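Local coordinates for extracellular solute-binding protein family 5 (Brucella melitensis, PDB 4ONY) that probably captures peptides or related solutes in the periplasm and delivers them to an ABC transporter for uptake across the inner membrane, at residues A[141-146]-A[200-205]; A[353-358]-A[550-555]; A[574-579]-A[588-593]. One frame throughout, in Å; residues are numbered along the deposited sequence.

Contact 1: A[141-146]-A[200-205]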
# COMPACT_ATOMS: atom_id res chain seq x y z
N ASP A 141 27.26 7.20 -1.25
CA ASP A 141 28.39 6.80 -0.39
C ASP A 141 27.90 6.57 1.09
O ASP A 141 27.94 5.42 1.61
CB ASP A 141 29.49 7.87 -0.47
CG ASP A 141 30.69 7.56 0.42
OD1 ASP A 141 30.85 6.42 0.87
OD2 ASP A 141 31.45 8.48 0.70
N ILE A 142 27.37 7.61 1.72
CA ILE A 142 27.05 7.51 3.12
C ILE A 142 25.88 6.56 3.44
O ILE A 142 25.92 5.90 4.45
CB ILE A 142 26.82 8.89 3.78
CG1 ILE A 142 26.86 8.76 5.30
CG2 ILE A 142 25.51 9.53 3.36
CD1 ILE A 142 26.78 10.09 6.03
N LEU A 143 24.87 6.49 2.58
CA LEU A 143 23.74 5.60 2.81
C LEU A 143 24.11 4.13 2.62
O LEU A 143 23.59 3.28 3.32
CB LEU A 143 22.56 5.94 1.92
CG LEU A 143 21.86 7.24 2.27
CD1 LEU A 143 20.73 7.45 1.30
CD2 LEU A 143 21.28 7.15 3.69
N THR A 144 25.00 3.85 1.68
CA THR A 144 25.54 2.53 1.54
C THR A 144 26.33 2.12 2.79
O THR A 144 26.15 1.03 3.33
CB THR A 144 26.42 2.44 0.28
OG1 THR A 144 25.61 2.78 -0.87
CG2 THR A 144 26.96 1.02 0.11
N GLU A 145 27.18 3.00 3.29
CA GLU A 145 28.02 2.66 4.47
C GLU A 145 27.18 2.61 5.78
O GLU A 145 27.39 1.71 6.63
CB GLU A 145 29.14 3.68 4.60
CG GLU A 145 30.26 3.28 5.57
CD GLU A 145 31.06 4.43 6.21
OE1 GLU A 145 31.19 5.54 5.68
OE2 GLU A 145 31.59 4.18 7.30
N LYS A 146 26.27 3.56 5.95
CA LYS A 146 25.64 3.79 7.25
C LYS A 146 24.13 3.77 7.28
O LYS A 146 23.54 3.80 8.36
CB LYS A 146 26.10 5.15 7.79
CG LYS A 146 27.60 5.38 7.79
CD LYS A 146 27.98 6.56 8.67
CE LYS A 146 28.01 6.13 10.12
NZ LYS A 146 28.50 7.22 10.99
N ASP A 200 30.58 11.35 11.08
CA ASP A 200 30.87 10.52 12.24
C ASP A 200 29.62 10.34 13.07
O ASP A 200 29.40 9.25 13.57
CB ASP A 200 31.95 11.12 13.11
CG ASP A 200 33.29 11.17 12.42
OD1 ASP A 200 33.49 10.35 11.51
OD2 ASP A 200 34.12 12.03 12.78
N THR A 201 28.77 11.37 13.17
CA THR A 201 27.55 11.18 13.96
C THR A 201 26.32 10.75 13.18
O THR A 201 25.31 10.43 13.78
CB THR A 201 27.22 12.41 14.84
OG1 THR A 201 26.94 13.51 14.01
CG2 THR A 201 28.41 12.74 15.81
N PHE A 202 26.37 10.73 11.86
CA PHE A 202 25.24 10.28 11.06
C PHE A 202 24.98 8.83 11.42
O PHE A 202 25.89 7.98 11.40
CB PHE A 202 25.54 10.42 9.59
CG PHE A 202 24.37 10.08 8.69
CD1 PHE A 202 23.49 11.04 8.30
CD2 PHE A 202 24.16 8.78 8.24
CE1 PHE A 202 22.42 10.75 7.47
CE2 PHE A 202 23.09 8.49 7.39
CZ PHE A 202 22.22 9.48 7.01
N GLY A 203 23.74 8.55 11.81
CA GLY A 203 23.46 7.24 12.39
C GLY A 203 22.93 7.36 13.80
O GLY A 203 22.16 6.49 14.22
N ASN A 204 23.35 8.40 14.53
CA ASN A 204 22.92 8.59 15.92
C ASN A 204 21.43 8.91 15.95
O ASN A 204 20.89 9.38 14.95
CB ASN A 204 23.67 9.74 16.62
CG ASN A 204 25.12 9.40 16.95
OD1 ASN A 204 25.60 8.31 16.69
ND2 ASN A 204 25.83 10.36 17.52
N SER A 205 20.77 8.62 17.07
CA SER A 205 19.47 9.22 17.39
C SER A 205 19.72 10.71 17.52
O SER A 205 20.72 11.13 18.13
CB SER A 205 18.98 8.80 18.78
OG SER A 205 18.87 7.45 18.84
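K146 NZ, the ammonium nitrogen at the tip of the last residue of its helix, donates to F202 O over 2.7 Å. The donor lies in the plane of that carbonyl, with a C=O...N angle of 152°. A second bond goes from NZ to the carbonyl oxygen of R199, so two backbone oxygens of one loop grip the same nitrogen; D200 O, 3.4 Å from K146 NZ, is badly angled and adds no bond. Lysine suits the place because its long chain, bent at chi3, spans the distance from the end of a helix to these carbonyls and brings a group able to donate more than once.

Beside this polar bridge lies the apolar part. F202 has CG anti to its backbone N (chi1 -176°), which extends the ring toward the helix. I142 CD1 sits over one face of the ring, 4.0 Å from the centroid, a CH-pi contact that comes closest at F202 CG (3.6 Å). K146 CB approaches the ring edge, 4.1 Å from F202 CD2, while L143 CD2 meets F202 CZ obliquely at 4.2 Å. The slim CD1 end of isoleucine can lie on the ring face, while a leucine methyl reaches the ring end at CZ.

The chain reverses just here in a type II beta turn from T201 to N204, closed by the bond from N204 N to T201 O. G203 has phi 120°, where a CB would be jammed against the preceding carbonyl, so glycine fits.

R199 also forms salt bridges with D141 and E145 on the same helix. The contact thus ties the end of helix 133-146 to the loop between helix 181-187 and strand 216-222, with N59 and V62 from another loop also touching the F202 side chain.

Contact 2: A[353-358]-A[550-555]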
# COMPACT_ATOMS: atom_id res chain seq x y z
N GLN A 353 -13.44 -9.13 -3.61
CA GLN A 353 -13.47 -10.27 -4.52
C GLN A 353 -12.09 -10.59 -5.20
O GLN A 353 -11.86 -11.71 -5.53
CB GLN A 353 -14.48 -10.01 -5.64
CG GLN A 353 -15.87 -9.62 -5.18
CD GLN A 353 -16.81 -9.48 -6.35
OE1 GLN A 353 -17.18 -10.42 -6.99
NE2 GLN A 353 -17.09 -8.26 -6.70
N SER A 354 -11.26 -9.58 -5.43
CA SER A 354 -10.01 -9.70 -6.18
C SER A 354 -8.83 -9.33 -5.27
O SER A 354 -9.00 -8.52 -4.35
CB SER A 354 -10.04 -8.67 -7.32
OG SER A 354 -8.80 -8.52 -8.01
N PHE A 355 -7.66 -9.84 -5.61
CA PHE A 355 -6.42 -9.42 -4.98
C PHE A 355 -5.96 -8.04 -5.47
O PHE A 355 -5.01 -7.52 -4.92
CB PHE A 355 -5.35 -10.49 -5.18
CG PHE A 355 -5.66 -11.78 -4.46
CD1 PHE A 355 -5.26 -11.95 -3.17
CD2 PHE A 355 -6.37 -12.77 -5.05
CE1 PHE A 355 -5.54 -13.10 -2.49
CE2 PHE A 355 -6.68 -13.94 -4.38
CZ PHE A 355 -6.25 -14.11 -3.10
N TRP A 356 -6.64 -7.45 -6.47
CA TRP A 356 -6.42 -6.06 -6.84
C TRP A 356 -7.78 -5.34 -6.85
O TRP A 356 -8.07 -4.51 -7.71
CB TRP A 356 -5.64 -5.94 -8.19
CG TRP A 356 -4.19 -6.31 -7.98
CD1 TRP A 356 -3.17 -5.48 -7.60
CD2 TRP A 356 -3.63 -7.63 -8.02
NE1 TRP A 356 -2.00 -6.19 -7.41
CE2 TRP A 356 -2.25 -7.51 -7.65
CE3 TRP A 356 -4.16 -8.89 -8.31
CZ2 TRP A 356 -1.41 -8.60 -7.60
CZ3 TRP A 356 -3.31 -9.98 -8.26
CH2 TRP A 356 -1.94 -9.83 -7.90
N GLU A 357 -8.57 -5.64 -5.84
CA GLU A 357 -9.92 -5.12 -5.65
C GLU A 357 -10.04 -3.61 -5.90
O GLU A 357 -9.33 -2.80 -5.30
CB GLU A 357 -10.37 -5.41 -4.22
CG GLU A 357 -11.78 -4.95 -3.84
CD GLU A 357 -12.87 -5.60 -4.66
OE1 GLU A 357 -12.74 -6.76 -5.03
OE2 GLU A 357 -13.89 -4.93 -4.92
N GLY A 358 -11.01 -3.27 -6.71
CA GLY A 358 -11.38 -1.89 -6.98
C GLY A 358 -10.51 -1.20 -7.99
O GLY A 358 -10.67 0.01 -8.20
N VAL A 550 -5.65 -16.87 -11.38
CA VAL A 550 -5.08 -18.09 -10.84
C VAL A 550 -5.22 -18.18 -9.31
O VAL A 550 -5.53 -19.26 -8.76
CB VAL A 550 -3.59 -18.24 -11.23
CG1 VAL A 550 -3.00 -19.48 -10.55
CG2 VAL A 550 -3.42 -18.30 -12.76
N LEU A 551 -5.00 -17.04 -8.64
CA LEU A 551 -5.05 -16.98 -7.22
C LEU A 551 -6.47 -17.18 -6.68
O LEU A 551 -6.69 -17.95 -5.73
CB LEU A 551 -4.45 -15.66 -6.71
CG LEU A 551 -2.97 -15.42 -6.92
CD1 LEU A 551 -2.59 -14.00 -6.50
CD2 LEU A 551 -2.12 -16.42 -6.13
N ILE A 552 -7.43 -16.51 -7.31
CA ILE A 552 -8.84 -16.71 -6.99
C ILE A 552 -9.24 -18.19 -7.18
O ILE A 552 -9.99 -18.75 -6.36
CB ILE A 552 -9.75 -15.84 -7.85
CG1 ILE A 552 -9.58 -14.36 -7.48
CG2 ILE A 552 -11.23 -16.25 -7.68
CD1 ILE A 552 -10.08 -13.40 -8.56
N SER A 553 -8.74 -18.80 -8.27
CA SER A 553 -9.11 -20.16 -8.66
C SER A 553 -8.50 -21.22 -7.74
O SER A 553 -8.91 -22.36 -7.76
CB SER A 553 -8.73 -20.44 -10.10
OG SER A 553 -9.46 -19.62 -11.00
N GLY A 554 -7.52 -20.83 -6.93
CA GLY A 554 -6.95 -21.70 -5.95
C GLY A 554 -7.65 -21.68 -4.59
O GLY A 554 -7.32 -22.50 -3.73
N ASP A 555 -8.57 -20.75 -4.37
CA ASP A 555 -9.17 -20.55 -3.04
C ASP A 555 -8.12 -20.64 -1.90
O ASP A 555 -8.25 -21.41 -0.94
CB ASP A 555 -10.35 -21.50 -2.83
CG ASP A 555 -11.50 -21.18 -3.74
OD1 ASP A 555 -12.32 -20.28 -3.38
OD2 ASP A 555 -11.60 -21.80 -4.82
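F355 and L551 meet where an ST turn, built on S354, packs against the C-terminal part of helix 537-553. In the turn S354 OG accepts from W356 N at 2.9 Å, and S354 OG is also bonded to D548 of the same helix, whose carboxylate takes F355 N as well. Serine is apt here because its short hydroxyl can serve its own turn and the helix together.

The tight part is aromatic against aliphatic. F355 CE2 lies 3.7 Å from L551 CB, and L551 CD1 stands 4.2 Å above one face of the ring, displaced toward its rim. With CG anti to the carbonyl carbon (chi1 -67°), the phenylalanine reaches across to the helix, where its edge faces the backbone N of I552. W503 and Y557 make edge-to-face pairs with the same ring, so a flat, wide residue serves several neighbours at once.

The looser part lies at W356 and Q353. W356 CH2 comes only to 4.4 Å from L551 CD1, the indole also packing on V544 and L547 farther back along the helix. I552 CD1 approaches Q353 O at 3.9 Å, with the amide end of Q353 turned instead to H393. Here the loop becomes partly exposed, and polar residues take over: neither Q353 nor E357 is fully buried.

E357 ties up the start of the loop, its carboxylate bridging two consecutive amides. S354 N approaches E357 OE1 nearly along the C-O axis, whereas Q353 N, 2.9 Å from E357 OE1, comes from above the carboxylate plane.

Contact 3: A[574-579]-A[588-593]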
# COMPACT_ATOMS: atom_id res chain seq x y z
N ILE A 574 -10.58 24.07 6.37
CA ILE A 574 -9.70 23.32 5.50
C ILE A 574 -10.44 22.97 4.22
O ILE A 574 -11.55 22.42 4.32
CB ILE A 574 -9.27 22.00 6.15
CG1 ILE A 574 -8.58 22.26 7.51
CG2 ILE A 574 -8.34 21.22 5.23
CD1 ILE A 574 -7.38 23.15 7.45
N GLU A 575 -9.83 23.24 3.05
CA GLU A 575 -10.44 22.90 1.76
C GLU A 575 -9.51 22.06 0.88
O GLU A 575 -8.31 21.92 1.17
CB GLU A 575 -10.86 24.18 1.06
CG GLU A 575 -11.94 24.90 1.86
CD GLU A 575 -12.49 26.13 1.16
OE1 GLU A 575 -11.88 26.57 0.16
OE2 GLU A 575 -13.54 26.64 1.57
N HIS A 576 -10.07 21.52 -0.18
CA HIS A 576 -9.31 20.68 -1.11
C HIS A 576 -9.83 20.85 -2.53
O HIS A 576 -10.96 21.33 -2.72
CB HIS A 576 -9.36 19.20 -0.69
CG HIS A 576 -10.74 18.65 -0.65
ND1 HIS A 576 -11.49 18.38 -1.79
CD2 HIS A 576 -11.52 18.31 0.40
CE1 HIS A 576 -12.67 17.91 -1.44
NE2 HIS A 576 -12.71 17.84 -0.12
N PRO A 577 -9.03 20.46 -3.52
CA PRO A 577 -9.53 20.54 -4.89
C PRO A 577 -10.76 19.68 -5.10
O PRO A 577 -10.90 18.65 -4.45
CB PRO A 577 -8.37 20.03 -5.74
CG PRO A 577 -7.17 20.11 -4.90
CD PRO A 577 -7.64 19.97 -3.48
N GLN A 578 -11.61 20.11 -6.03
CA GLN A 578 -12.77 19.34 -6.50
C GLN A 578 -12.34 17.97 -7.02
O GLN A 578 -12.88 16.93 -6.63
CB GLN A 578 -13.47 20.15 -7.65
N LYS A 579 -11.32 17.96 -7.87
CA LYS A 579 -10.75 16.71 -8.41
C LYS A 579 -9.98 15.90 -7.35
O LYS A 579 -9.22 16.46 -6.52
CB LYS A 579 -9.79 17.01 -9.57
CG LYS A 579 -10.47 17.54 -10.78
CD LYS A 579 -9.49 17.91 -11.89
CE LYS A 579 -9.12 16.71 -12.72
NZ LYS A 579 -9.36 17.03 -14.15
N PRO A 588 -1.29 17.04 0.63
CA PRO A 588 -0.39 18.12 0.22
C PRO A 588 -1.01 19.13 -0.77
O PRO A 588 -0.43 20.18 -0.98
CB PRO A 588 0.77 17.37 -0.45
CG PRO A 588 0.77 16.04 0.19
CD PRO A 588 -0.68 15.72 0.45
N ALA A 589 -2.13 18.78 -1.41
CA ALA A 589 -2.84 19.70 -2.27
C ALA A 589 -3.97 20.46 -1.54
O ALA A 589 -4.66 21.32 -2.14
CB ALA A 589 -3.41 18.92 -3.43
N TRP A 590 -4.18 20.17 -0.25
CA TRP A 590 -5.22 20.88 0.51
C TRP A 590 -4.69 22.27 0.95
O TRP A 590 -3.47 22.55 0.85
CB TRP A 590 -5.67 20.03 1.72
CG TRP A 590 -6.42 18.76 1.29
CD1 TRP A 590 -6.31 18.14 0.09
CD2 TRP A 590 -7.36 18.02 2.05
NE1 TRP A 590 -7.11 17.02 0.06
CE2 TRP A 590 -7.77 16.93 1.25
CE3 TRP A 590 -7.89 18.15 3.34
CZ2 TRP A 590 -8.70 16.00 1.68
CZ3 TRP A 590 -8.80 17.20 3.79
CH2 TRP A 590 -9.21 16.16 2.96
N TRP A 591 -5.60 23.10 1.43
CA TRP A 591 -5.28 24.47 1.84
C TRP A 591 -6.19 24.96 2.95
O TRP A 591 -7.16 24.28 3.36
CB TRP A 591 -5.29 25.44 0.63
CG TRP A 591 -6.63 25.67 -0.02
CD1 TRP A 591 -7.56 26.58 0.37
CD2 TRP A 591 -7.18 24.99 -1.13
NE1 TRP A 591 -8.65 26.52 -0.43
CE2 TRP A 591 -8.46 25.54 -1.37
CE3 TRP A 591 -6.75 23.95 -1.95
CZ2 TRP A 591 -9.28 25.12 -2.43
CZ3 TRP A 591 -7.58 23.51 -3.00
CH2 TRP A 591 -8.82 24.10 -3.22
N HIS A 592 -5.86 26.12 3.47
CA HIS A 592 -6.63 26.77 4.50
C HIS A 592 -7.46 27.84 3.82
O HIS A 592 -6.94 28.57 2.97
CB HIS A 592 -5.69 27.37 5.53
CG HIS A 592 -6.36 27.72 6.81
ND1 HIS A 592 -7.28 28.74 6.93
CD2 HIS A 592 -6.23 27.19 8.04
CE1 HIS A 592 -7.67 28.83 8.19
NE2 HIS A 592 -7.05 27.90 8.88
N THR A 593 -8.73 27.97 4.20
CA THR A 593 -9.58 29.01 3.63
C THR A 593 -9.06 30.39 4.03
O THR A 593 -8.40 30.54 5.05
CB THR A 593 -11.04 28.95 4.11
OG1 THR A 593 -11.07 28.99 5.54
CG2 THR A 593 -11.66 27.71 3.68
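E575 and W591 form the hydrogen-bonded pair of a short two-stranded antiparallel ribbon near the end of the chain: E575 N donates to W591 O at 2.9 Å and W591 N to E575 O at 3.0 Å. I574 and H592 are the adjoining non-hydrogen-bonded pair.

The two tryptophans offer broad surfaces that the opposite segment fills with smaller bumps. E575 CB rests over the five-membered ring of W591, 3.9 Å from its centroid, while P577, a compact ring itself, fits against the far end of the indole, with P577 CD 3.6 Å from W591 CZ3. The chi1 of W591, 67°, sets CG between the backbone N and carbonyl carbon, swinging the indole across E575 and H576.

On the other side of the ribbon, W590 receives at its edge I574 CG2, 3.6 Å from W590 CE3. The beta-branch of isoleucine thus abuts the rim of the indole. H576 lies alongside W590, its ring oblique to the six-membered ring, with centroids 4.9 Å apart and planes at 38°. Histidine suits this spot by having two ring nitrogens: NE2 bonds D300, and H576 ND1 donates in its own ring plane to P577 O at 2.7 Å.

How the contacts relate
Contacts 1 and 2 are largely buried and each sets a loop against the end of a helix, whereas contact 3 is only partly buried and pairs two short strands. None shares an element with another: contacts 1 and 2 lie on opposite sides of the chain's centre, 42 Å between their centres, and contacts 2 and 3 approach no nearer than about 16 Å between nearest atoms. Their chemistry differs accordingly. Contact 1 combines a lysine-to-carbonyl bond with packing round one phenylalanine ring; contact 2 meets through apolar groups while its polar bonds stay within the loop or go to other residues; contact 3 combines backbone pairing with indole faces.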